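Local coordinates for protein hydroquinone dioxygenase small subunit (Pseudomonas sp., PDB 4ZXA) that forms, with a large subunit, the two-subunit hydroquinone 1,2-dioxygenase PnpCD, and is itself a cupin-like chain probably contributing to dioxygenase activity, at residues T152-G155 with P156-E160. Numbering follows the deposited sequence.
Sequences TIKG and PLSVE
Two hydrogen bonds between G155 and S158 hold the close-knit part of this corner. The backbone NH of G155 points almost straight at the hydroxyl, with N to S158 OG at 3.1 Å and an N-H...O angle of 170°. In return, S158 N reaches back to G155 O, also at 3.1 Å. This second bond closes a type I beta turn with P156 and L157 at its middle positions; the first reinforces it. The hydroxyl gets there because S158 keeps OG beside its own backbone N and anti to its carbonyl carbon (chi1 -55°), and it also hydrogen-bonds the carboxylate of E64 on strand 61-69. In this cupin the turn carries the chain out of strand 145-153 into the short, weakly bonded strand 158-159, which runs parallel to strand 52-58 and is outermost in its sheet within this chain. The other side is looser and wetter. A water bridges G155 O and S158 O, lying 2.8 Å from S158 O. Farther out, the bent side chain of K154 meets that of E160 at roughly a right angle. Their ends are modelled as a salt bridge, but too close together to be trusted, while E160 OE2 accepts a hydrogen bond from W162.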
ATOM      1  N   THR A 152      38.166  -5.721   4.832  1.00 18.72           N
ATOM      2  CA  THR A 152      39.229  -6.354   5.602  1.00 25.27           C
ATOM      3  C   THR A 152      38.955  -6.286   7.107  1.00 24.27           C
ATOM      4  O   THR A 152      37.802  -6.144   7.520  1.00 24.00           O
ATOM      5  CB  THR A 152      40.622  -5.736   5.252  1.00 24.26           C
ATOM      6  OG1 THR A 152      41.665  -6.507   5.865  1.00 25.37           O
ATOM      7  CG2 THR A 152      40.714  -4.277   5.708  1.00 19.84           C
ATOM      8  N   ILE A 153      40.009  -6.374   7.919  1.00 21.84           N
ATOM      9  CA  ILE A 153      39.873  -6.328   9.370  1.00 20.96           C
ATOM     10  C   ILE A 153      40.732  -5.214   9.951  1.00 24.01           C
ATOM     11  O   ILE A 153      41.850  -5.008   9.507  1.00 27.05           O
ATOM     12  CB  ILE A 153      40.275  -7.684   9.985  1.00 23.04           C
ATOM     13  CG1 ILE A 153      39.383  -8.792   9.408  1.00 25.06           C
ATOM     14  CG2 ILE A 153      40.234  -7.634  11.518  1.00 23.65           C
ATOM     15  CD1 ILE A 153      39.696 -10.190   9.923  1.00 28.00           C
ATOM     16  N   LYS A 154      40.210  -4.491  10.939  1.00 25.01           N
ATOM     17  CA  LYS A 154      40.948  -3.376  11.540  1.00 25.21           C
ATOM     18  C   LYS A 154      42.363  -3.827  11.886  1.00 31.45           C
ATOM     19  O   LYS A 154      42.547  -4.852  12.548  1.00 28.56           O
ATOM     20  CB  LYS A 154      40.238  -2.853  12.795  1.00 26.54           C
ATOM     21  CG  LYS A 154      40.267  -1.330  12.971  1.00 26.05           C
ATOM     22  CD  LYS A 154      41.125  -0.937  14.146  1.00 32.89           C
ATOM     23  CE  LYS A 154      40.323  -0.626  15.388  1.00 34.41           C
ATOM     24  NZ  LYS A 154      39.677   0.696  15.276  1.00 46.63           N
ATOM     25  N   GLY A 155      43.351  -3.068  11.411  1.00 29.68           N
ATOM     26  CA  GLY A 155      44.754  -3.362  11.644  1.00 29.24           C
ATOM     27  C   GLY A 155      45.605  -2.128  11.907  1.00 32.32           C
ATOM     28  O   GLY A 155      45.074  -1.027  12.083  1.00 29.09           O
ATOM     29  N   PRO A 156      46.935  -2.308  11.939  1.00 32.02           N
ATOM     30  CA  PRO A 156      47.922  -1.258  12.240  1.00 32.77           C
ATOM     31  C   PRO A 156      47.844  -0.066  11.290  1.00 29.90           C
ATOM     32  O   PRO A 156      48.167   1.047  11.710  1.00 30.62           O
ATOM     33  CB  PRO A 156      49.263  -1.964  12.025  1.00 33.73           C
ATOM     34  CG  PRO A 156      48.973  -3.408  12.170  1.00 35.27           C
ATOM     35  CD  PRO A 156      47.573  -3.603  11.652  1.00 35.66           C
ATOM     36  N   LEU A 157      47.441  -0.312  10.041  1.00 27.40           N
ATOM     37  CA  LEU A 157      47.336   0.714   9.000  1.00 26.25           C
ATOM     38  C   LEU A 157      45.972   1.419   8.923  1.00 32.97           C
ATOM     39  O   LEU A 157      45.818   2.402   8.191  1.00 31.74           O
ATOM     40  CB  LEU A 157      47.639   0.103   7.630  1.00 25.96           C
ATOM     41  CG  LEU A 157      49.090  -0.153   7.210  1.00 35.42           C
ATOM     42  CD1 LEU A 157      50.063  -0.158   8.400  1.00 30.17           C
ATOM     43  CD2 LEU A 157      49.210  -1.436   6.382  1.00 24.95           C
ATOM     44  N   SER A 158      44.980   0.928   9.657  1.00 25.05           N
ATOM     45  CA  SER A 158      43.638   1.475   9.520  1.00 25.24           C
ATOM     46  C   SER A 158      43.534   2.811  10.226  1.00 28.44           C
ATOM     47  O   SER A 158      43.913   2.951  11.385  1.00 30.94           O
ATOM     48  CB  SER A 158      42.598   0.503  10.060  1.00 26.67           C
ATOM     49  OG  SER A 158      42.718  -0.762   9.436  1.00 27.28           O
ATOM     50  N   VAL A 159      43.024   3.811   9.529  1.00 25.33           N
ATOM     51  CA  VAL A 159      42.901   5.114  10.147  1.00 25.21           C
ATOM     52  C   VAL A 159      41.441   5.407  10.455  1.00 28.51           C
ATOM     53  O   VAL A 159      40.579   5.308   9.579  1.00 27.06           O
ATOM     54  CB  VAL A 159      43.503   6.223   9.256  1.00 29.33           C
ATOM     55  CG1 VAL A 159      43.583   7.547  10.027  1.00 25.00           C
ATOM     56  CG2 VAL A 159      44.879   5.799   8.763  1.00 24.22           C
ATOM     57  N   GLU A 160      41.169   5.756  11.705  1.00 23.61           N
ATOM     58  CA  GLU A 160      39.845   6.206  12.078  1.00 26.98           C
ATOM     59  C   GLU A 160      39.841   7.716  12.252  1.00 33.54           C
ATOM     60  O   GLU A 160      40.702   8.283  12.936  1.00 33.87           O
ATOM     61  CB  GLU A 160      39.384   5.531  13.368  1.00 28.03           C
ATOM     62  CG  GLU A 160      39.075   4.049  13.221  1.00 30.46           C
ATOM     63  CD  GLU A 160      38.694   3.417  14.550  1.00 34.90           C
ATOM     64  OE1 GLU A 160      39.606   3.065  15.324  1.00 40.40           O
ATOM     65  OE2 GLU A 160      37.486   3.296  14.839  1.00 28.97           O
TER
HETATM   66  O   HOH W   1      44.565   1.032  13.346  1.00 39.66           O